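CdiA-CT toxin, Conserved domain protein (Yersinia pseudotuberculosis serotype O:3, PDB 4ZQU) probably acts as an endonuclease toxin of contact-dependent growth inhibition, with a PDDEXK-type fold, and is bound by its cognate immunity protein. Local coordinates at residues A[56-61]-A[105-110]; A[60-65]-A[112-117]. One frame throughout, in Å; residues are numbered along the deposited sequence.

Contact 1: residues A[56-61]-A[105-110]; sequences SSIKKN and NRAIEY
K59 on helix 53-66 lies against the ring of Y110 on helix 98-113. The two side chains approach at a slant. K59 can be followed outward from its backbone. CB stands back from the ring. CG is anti to the backbone N (chi1 -169°), which carries it out to the tyrosine. There it sits 3.4 Å from Y110 CE2 and 3.8 Å from Y110 CZ. The chain then bends at chi2 (-141°). CD stands a little further off, and CE comes back to the phenol oxygen. K59 CE is 3.7 Å from Y110 CZ and 3.3 Å from Y110 OH. At the tip, K59 NZ and D63 OD2 form only a long, weak ion pair. Y110 OH is hydrogen-bonded to OD1 of the same carboxylate.

Deeper in the groove the contact is purely apolar. I58 CG2 touches A107 CB at 3.6 Å, and I58 CB is 3.9 Å from the same methyl. Both residues are buried. The small A107 lets the backbones come near, with K59 CA 6.0 Å from A107 CA. I58 also reaches L90 of strand 85-92, while I108 on the other helix touches V118 and V120. The contact thus joins two helices that pack on the central sheet of this PDDEXK-clan domain.

The lysine serves this contact mainly through its methylenes, which pack on the aromatic ring. The D63 carboxylate is probably steadied by its hydrogen bond with Y110 OH, and the distant ammonium group probably adds little.

Contact 2: residues A[60-65]-A[112-117]; sequences KNIDVT and KNQGVK
V116 packs against T65 just past a Schellman motif that ends helix 98-113. G115 is the first residue to leave the helical angles. Its positive phi (79°) turns the chain from the helix toward strand 117-122, and V116 then points its side chain toward helix 53-66.

The tight part lies between T65 and V116, both buried. T65 OG1 is 3.2 Å from V116 CG2 and 3.6 Å from V116 CG1. With CG1 anti to the backbone N (chi1 -180°) and CG2 beside that N, both methyls of the valine meet the hydroxyl. V116 and T65 both also touch V88 of strand 85-92, and K117 pairs with K86 and V88 through its backbone. The contact therefore lies where the helix end passes into the sheet.

The other part is looser. I62 CG2 is 4.3 Å from V116 CB and 4.2 Å from Q114 CB. The I62 and Q114 side chains cross at about a right angle. Q114 lies in the turn just after the helix and offers its CB to the isoleucine. The residue is largely open to solvent, unlike I62, which is buried.

The T65 hydroxyl is the polar group at the tight end, and its own helix satisfies it. OG1 sits between the backbone N and the carbonyl carbon, where it can turn back along the helix. From there T65 OG1 donates a hydrogen bond of 2.6 Å to I62 O, the donor lying 23° from the carbonyl plane of I62.

After helix 3-9, strands 26-27 and 33-39 and helix 42-47, the chain reaches helix 53-66. Both contacts start there, contact 1 at 56-61 and contact 2 at 60-65, and they share K60 and N61. The chain then makes the hairpin 70-73/76-79 and strand 85-92 before returning as helix 98-113. Contact 1 closes a loop of 43 residues, and contact 2 one of 46. The loops cross rather than nest, since the earlier start meets the earlier end. I62 bridges the two: its CD1 is 3.2 Å from A107 O, and its CG2 packs on Y110 CE2. Together they tie helix 53-66 to helix 98-113 and to the turn that leads into strand 117-122.

Contact 1: residues A[56-61]-A[105-110]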
ATOM      1  N   SER A  56      15.364   6.203  20.002  1.00 35.85           N
ATOM      2  CA  SER A  56      14.032   5.606  20.063  1.00 37.29           C
ATOM      3  C   SER A  56      13.145   6.043  18.906  1.00 36.98           C
ATOM      4  O   SER A  56      12.555   5.210  18.223  1.00 40.44           O
ATOM      5  CB  SER A  56      13.346   5.955  21.384  1.00 39.99           C
ATOM      6  OG  SER A  56      13.991   5.329  22.478  1.00 43.18           O
ATOM      7  N   SER A  57      13.052   7.352  18.699  1.00 36.11           N
ATOM      8  CA  SER A  57      12.205   7.910  17.649  1.00 37.51           C
ATOM      9  C   SER A  57      12.534   7.319  16.286  1.00 38.65           C
ATOM     10  O   SER A  57      11.639   6.968  15.517  1.00 40.71           O
ATOM     11  CB  SER A  57      12.350   9.430  17.599  1.00 37.94           C
ATOM     12  OG  SER A  57      11.586   9.973  16.537  1.00 39.72           O
ATOM     13  N   ILE A  58      13.825   7.207  15.997  1.00 37.89           N
ATOM     14  CA  ILE A  58      14.284   6.659  14.727  1.00 35.78           C
ATOM     15  C   ILE A  58      14.074   5.152  14.671  1.00 34.77           C
ATOM     16  O   ILE A  58      13.564   4.626  13.683  1.00 36.86           O
ATOM     17  CB  ILE A  58      15.770   6.970  14.483  1.00 33.78           C
ATOM     18  CG1 ILE A  58      16.030   8.470  14.636  1.00 32.37           C
ATOM     19  CG2 ILE A  58      16.191   6.484  13.109  1.00 33.27           C
ATOM     20  CD1 ILE A  58      17.486   8.857  14.490  1.00 30.22           C
ATOM     21  N   LYS A  59      14.470   4.464  15.736  1.00 33.62           N
ATOM     22  CA  LYS A  59      14.273   3.024  15.837  1.00 34.13           C
ATOM     23  C   LYS A  59      12.800   2.665  15.693  1.00 37.21           C
ATOM     24  O   LYS A  59      12.453   1.636  15.114  1.00 38.72           O
ATOM     25  CB  LYS A  59      14.806   2.500  17.168  1.00 35.67           C
ATOM     26  CG  LYS A  59      14.877   0.992  17.238  1.00 38.59           C
ATOM     27  CD  LYS A  59      14.480   0.467  18.603  1.00 40.48           C
ATOM     28  CE  LYS A  59      14.279  -1.038  18.559  1.00 41.72           C
ATOM     29  NZ  LYS A  59      13.431  -1.518  19.682  1.00 44.70           N
ATOM     30  N   LYS A  60      11.940   3.523  16.228  1.00 38.41           N
ATOM     31  CA  LYS A  60      10.504   3.319  16.147  1.00 42.16           C
ATOM     32  C   LYS A  60      10.070   3.311  14.687  1.00 43.16           C
ATOM     33  O   LYS A  60       9.219   2.520  14.285  1.00 46.38           O
ATOM     34  CB  LYS A  60       9.764   4.405  16.929  1.00 46.51           C
ATOM     35  CG  LYS A  60       8.258   4.409  16.745  1.00 52.02           C
ATOM     36  CD  LYS A  60       7.574   5.121  17.902  1.00 55.93           C
ATOM     37  CE  LYS A  60       6.857   6.377  17.428  1.00 59.17           C
ATOM     38  NZ  LYS A  60       5.377   6.280  17.582  1.00 64.21           N
ATOM     39  N   ASN A  61      10.675   4.187  13.891  1.00 41.17           N
ATOM     40  CA  ASN A  61      10.389   4.235  12.465  1.00 40.95           C
ATOM     41  C   ASN A  61      10.990   3.041  11.736  1.00 40.31           C
ATOM     42  O   ASN A  61      10.327   2.417  10.912  1.00 42.99           O
ATOM     43  CB  ASN A  61      10.912   5.534  11.855  1.00 41.21           C
ATOM     44  CG  ASN A  61      10.530   5.686  10.392  1.00 44.86           C
ATOM     45  OD1 ASN A  61      11.121   5.060   9.513  1.00 45.27           O
ATOM     46  ND2 ASN A  61       9.537   6.526  10.125  1.00 46.87           N
ATOM     47  N   ASN A 105      23.828   7.777  14.659  1.00 28.11           N
ATOM     48  CA  ASN A 105      24.692   6.780  14.044  1.00 30.84           C
ATOM     49  C   ASN A 105      24.389   5.378  14.552  1.00 34.96           C
ATOM     50  O   ASN A 105      24.582   4.392  13.839  1.00 35.02           O
ATOM     51  CB  ASN A 105      26.156   7.129  14.291  1.00 28.72           C
ATOM     52  CG  ASN A 105      26.607   8.314  13.476  1.00 27.80           C
ATOM     53  OD1 ASN A 105      26.407   8.354  12.262  1.00 33.01           O
ATOM     54  ND2 ASN A 105      27.202   9.296  14.137  1.00 29.17           N
ATOM     55  N   ARG A 106      23.911   5.297  15.788  1.00 37.31           N
ATOM     56  CA  ARG A 106      23.525   4.021  16.376  1.00 40.41           C
ATOM     57  C   ARG A 106      22.302   3.448  15.678  1.00 36.65           C
ATOM     58  O   ARG A 106      22.229   2.247  15.416  1.00 39.27           O
ATOM     59  CB  ARG A 106      23.245   4.178  17.872  1.00 46.51           C
ATOM     60  CG  ARG A 106      23.882   3.099  18.732  1.00 53.21           C
ATOM     61  CD  ARG A 106      23.671   3.356  20.220  1.00 59.30           C
ATOM     62  NE  ARG A 106      23.938   4.737  20.615  1.00 62.04           N
ATOM     63  CZ  ARG A 106      23.167   5.441  21.440  1.00 64.25           C
ATOM     64  NH1 ARG A 106      22.069   4.897  21.950  1.00 64.83           N
ATOM     65  NH2 ARG A 106      23.491   6.690  21.753  1.00 65.12           N
ATOM     66  N   ALA A 107      21.337   4.316  15.394  1.00 32.93           N
ATOM     67  CA  ALA A 107      20.127   3.922  14.689  1.00 33.15           C
ATOM     68  C   ALA A 107      20.434   3.572  13.234  1.00 35.05           C
ATOM     69  O   ALA A 107      19.793   2.701  12.646  1.00 35.87           O
ATOM     70  CB  ALA A 107      19.091   5.028  14.765  1.00 31.61           C
ATOM     71  N   ILE A 108      21.415   4.258  12.656  1.00 34.64           N
ATOM     72  CA  ILE A 108      21.866   3.963  11.301  1.00 33.25           C
ATOM     73  C   ILE A 108      22.347   2.524  11.208  1.00 37.73           C
ATOM     74  O   ILE A 108      21.992   1.789  10.285  1.00 38.32           O
ATOM     75  CB  ILE A 108      23.001   4.905  10.863  1.00 32.32           C
ATOM     76  CG1 ILE A 108      22.466   6.320  10.635  1.00 32.52           C
ATOM     77  CG2 ILE A 108      23.676   4.385   9.605  1.00 32.97           C
ATOM     78  CD1 ILE A 108      23.542   7.324  10.270  1.00 26.25           C
ATOM     79  N   GLU A 109      23.156   2.124  12.182  1.00 42.02           N
ATOM     80  CA  GLU A 109      23.730   0.787  12.187  1.00 46.84           C
ATOM     81  C   GLU A 109      22.686  -0.245  12.585  1.00 44.12           C
ATOM     82  O   GLU A 109      22.695  -1.368  12.085  1.00 45.48           O
ATOM     83  CB  GLU A 109      24.937   0.721  13.129  1.00 52.65           C
ATOM     84  CG  GLU A 109      25.732  -0.573  13.029  1.00 60.49           C
ATOM     85  CD  GLU A 109      26.637  -0.597  11.813  1.00 68.18           C
ATOM     86  OE1 GLU A 109      26.652   0.402  11.064  1.00 69.95           O
ATOM     87  OE2 GLU A 109      27.334  -1.609  11.603  1.00 72.40           O
ATOM     88  N   TYR A 110      21.792   0.139  13.489  1.00 40.50           N
ATOM     89  CA  TYR A 110      20.673  -0.721  13.850  1.00 41.52           C
ATOM     90  C   TYR A 110      19.820  -1.033  12.625  1.00 42.12           C
ATOM     91  O   TYR A 110      19.536  -2.194  12.337  1.00 44.60           O
ATOM     92  CB  TYR A 110      19.809  -0.075  14.935  1.00 40.66           C
ATOM     93  CG  TYR A 110      18.522  -0.824  15.192  1.00 42.31           C
ATOM     94  CD1 TYR A 110      18.512  -1.980  15.960  1.00 45.89           C
ATOM     95  CD2 TYR A 110      17.319  -0.382  14.656  1.00 41.01           C
ATOM     96  CE1 TYR A 110      17.338  -2.673  16.192  1.00 48.11           C
ATOM     97  CE2 TYR A 110      16.143  -1.069  14.877  1.00 43.00           C
ATOM     98  CZ  TYR A 110      16.157  -2.211  15.650  1.00 47.98           C
ATOM     99  OH  TYR A 110      14.984  -2.893  15.874  1.00 52.50           O
TER

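Contact 2: residues A[60-65]-A[112-117]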
ATOM      1  N   LYS A  60      11.940   3.523  16.228  1.00 38.41           N
ATOM      2  CA  LYS A  60      10.504   3.319  16.147  1.00 42.16           C
ATOM      3  C   LYS A  60      10.070   3.311  14.687  1.00 43.16           C
ATOM      4  O   LYS A  60       9.219   2.520  14.285  1.00 46.38           O
ATOM      5  CB  LYS A  60       9.764   4.405  16.929  1.00 46.51           C
ATOM      6  CG  LYS A  60       8.258   4.409  16.745  1.00 52.02           C
ATOM      7  CD  LYS A  60       7.574   5.121  17.902  1.00 55.93           C
ATOM      8  CE  LYS A  60       6.857   6.377  17.428  1.00 59.17           C
ATOM      9  NZ  LYS A  60       5.377   6.280  17.582  1.00 64.21           N
ATOM     10  N   ASN A  61      10.675   4.187  13.891  1.00 41.17           N
ATOM     11  CA  ASN A  61      10.389   4.235  12.465  1.00 40.95           C
ATOM     12  C   ASN A  61      10.990   3.041  11.736  1.00 40.31           C
ATOM     13  O   ASN A  61      10.327   2.417  10.912  1.00 42.99           O
ATOM     14  CB  ASN A  61      10.912   5.534  11.855  1.00 41.21           C
ATOM     15  CG  ASN A  61      10.530   5.686  10.392  1.00 44.86           C
ATOM     16  OD1 ASN A  61      11.121   5.060   9.513  1.00 45.27           O
ATOM     17  ND2 ASN A  61       9.537   6.526  10.125  1.00 46.87           N
ATOM     18  N   ILE A  62      12.248   2.734  12.045  1.00 38.75           N
ATOM     19  CA  ILE A  62      12.963   1.622  11.419  1.00 37.43           C
ATOM     20  C   ILE A  62      12.213   0.301  11.546  1.00 39.71           C
ATOM     21  O   ILE A  62      12.083  -0.444  10.576  1.00 42.80           O
ATOM     22  CB  ILE A  62      14.367   1.449  12.031  1.00 35.42           C
ATOM     23  CG1 ILE A  62      15.236   2.665  11.720  1.00 32.39           C
ATOM     24  CG2 ILE A  62      15.031   0.184  11.507  1.00 35.65           C
ATOM     25  CD1 ILE A  62      16.617   2.584  12.315  1.00 30.44           C
ATOM     26  N   ASP A  63      11.715   0.018  12.745  1.00 39.51           N
ATOM     27  CA  ASP A  63      11.004  -1.230  12.999  1.00 41.06           C
ATOM     28  C   ASP A  63       9.772  -1.364  12.110  1.00 42.02           C
ATOM     29  O   ASP A  63       9.486  -2.445  11.603  1.00 43.95           O
ATOM     30  CB  ASP A  63      10.603  -1.330  14.472  1.00 42.89           C
ATOM     31  CG  ASP A  63      11.802  -1.456  15.395  1.00 43.08           C
ATOM     32  OD1 ASP A  63      12.817  -2.051  14.972  1.00 42.34           O
ATOM     33  OD2 ASP A  63      11.728  -0.963  16.542  1.00 42.68           O
ATOM     34  N   VAL A  64       9.057  -0.260  11.915  1.00 41.00           N
ATOM     35  CA  VAL A  64       7.848  -0.261  11.098  1.00 41.40           C
ATOM     36  C   VAL A  64       8.172  -0.520   9.629  1.00 40.75           C
ATOM     37  O   VAL A  64       7.474  -1.277   8.953  1.00 42.56           O
ATOM     38  CB  VAL A  64       7.086   1.072  11.219  1.00 41.53           C
ATOM     39  CG1 VAL A  64       5.818   1.040  10.385  1.00 42.01           C
ATOM     40  CG2 VAL A  64       6.752   1.352  12.670  1.00 42.39           C
ATOM     41  N   THR A  65       9.235   0.110   9.141  1.00 37.76           N
ATOM     42  CA  THR A  65       9.673  -0.093   7.768  1.00 37.21           C
ATOM     43  C   THR A  65      10.071  -1.546   7.543  1.00 36.85           C
ATOM     44  O   THR A  65       9.770  -2.130   6.503  1.00 37.56           O
ATOM     45  CB  THR A  65      10.870   0.812   7.411  1.00 36.51           C
ATOM     46  OG1 THR A  65      12.031   0.376   8.127  1.00 39.63           O
ATOM     47  CG2 THR A  65      10.581   2.258   7.765  1.00 33.41           C
ATOM     48  N   LYS A 112      20.592  -0.874   9.516  1.00 39.58           N
ATOM     49  CA  LYS A 112      21.326  -1.584   8.470  1.00 40.76           C
ATOM     50  C   LYS A 112      21.267  -3.094   8.680  1.00 43.68           C
ATOM     51  O   LYS A 112      21.097  -3.857   7.729  1.00 45.10           O
ATOM     52  CB  LYS A 112      22.781  -1.107   8.414  1.00 42.48           C
ATOM     53  CG  LYS A 112      23.769  -2.132   7.859  1.00 47.93           C
ATOM     54  CD  LYS A 112      25.189  -1.573   7.759  1.00 51.24           C
ATOM     55  CE  LYS A 112      25.194  -0.062   7.573  1.00 51.88           C
ATOM     56  NZ  LYS A 112      26.561   0.517   7.688  1.00 52.48           N
ATOM     57  N   ASN A 113      21.396  -3.517   9.931  1.00 43.53           N
ATOM     58  CA  ASN A 113      21.270  -4.925  10.274  1.00 47.16           C
ATOM     59  C   ASN A 113      19.805  -5.354  10.342  1.00 47.72           C
ATOM     60  O   ASN A 113      19.498  -6.545  10.395  1.00 48.90           O
ATOM     61  CB  ASN A 113      21.977  -5.214  11.598  1.00 51.06           C
ATOM     62  CG  ASN A 113      23.472  -4.961  11.527  1.00 54.38           C
ATOM     63  OD1 ASN A 113      24.148  -5.414  10.600  1.00 56.98           O
ATOM     64  ND2 ASN A 113      24.000  -4.240  12.512  1.00 54.56           N
ATOM     65  N   GLN A 114      18.907  -4.371  10.339  1.00 45.50           N
ATOM     66  CA  GLN A 114      17.474  -4.629  10.220  1.00 44.01           C
ATOM     67  C   GLN A 114      17.049  -4.599   8.756  1.00 42.46           C
ATOM     68  O   GLN A 114      15.864  -4.714   8.442  1.00 42.71           O
ATOM     69  CB  GLN A 114      16.666  -3.606  11.020  1.00 41.18           C
ATOM     70  CG  GLN A 114      16.848  -3.709  12.517  1.00 42.99           C
ATOM     71  CD  GLN A 114      16.571  -5.100  13.036  1.00 50.07           C
ATOM     72  OE1 GLN A 114      17.475  -5.796  13.498  1.00 52.79           O
ATOM     73  NE2 GLN A 114      15.315  -5.521  12.955  1.00 52.71           N
ATOM     74  N   GLY A 115      18.023  -4.437   7.865  1.00 41.85           N
ATOM     75  CA  GLY A 115      17.769  -4.436   6.436  1.00 43.66           C
ATOM     76  C   GLY A 115      17.215  -3.120   5.924  1.00 43.82           C
ATOM     77  O   GLY A 115      16.576  -3.074   4.870  1.00 46.03           O
ATOM     78  N   VAL A 116      17.464  -2.048   6.670  1.00 41.51           N
ATOM     79  CA  VAL A 116      16.955  -0.727   6.316  1.00 37.81           C
ATOM     80  C   VAL A 116      18.083   0.296   6.210  1.00 35.83           C
ATOM     81  O   VAL A 116      18.849   0.484   7.152  1.00 34.95           O
ATOM     82  CB  VAL A 116      15.919  -0.232   7.345  1.00 33.91           C
ATOM     83  CG1 VAL A 116      15.396   1.142   6.958  1.00 31.58           C
ATOM     84  CG2 VAL A 116      14.778  -1.225   7.466  1.00 31.66           C
ATOM     85  N   LYS A 117      18.182   0.954   5.059  1.00 35.67           N
ATOM     86  CA  LYS A 117      19.200   1.978   4.868  1.00 34.29           C
ATOM     87  C   LYS A 117      18.744   3.310   5.445  1.00 31.33           C
ATOM     88  O   LYS A 117      17.774   3.896   4.982  1.00 30.09           O
ATOM     89  CB  LYS A 117      19.541   2.136   3.386  1.00 36.72           C
ATOM     90  CG  LYS A 117      20.552   3.238   3.112  1.00 37.64           C
ATOM     91  CD  LYS A 117      21.156   3.119   1.723  1.00 41.94           C
ATOM     92  CE  LYS A 117      20.109   3.305   0.639  1.00 43.65           C
ATOM     93  NZ  LYS A 117      20.717   3.227  -0.720  1.00 47.05           N
TER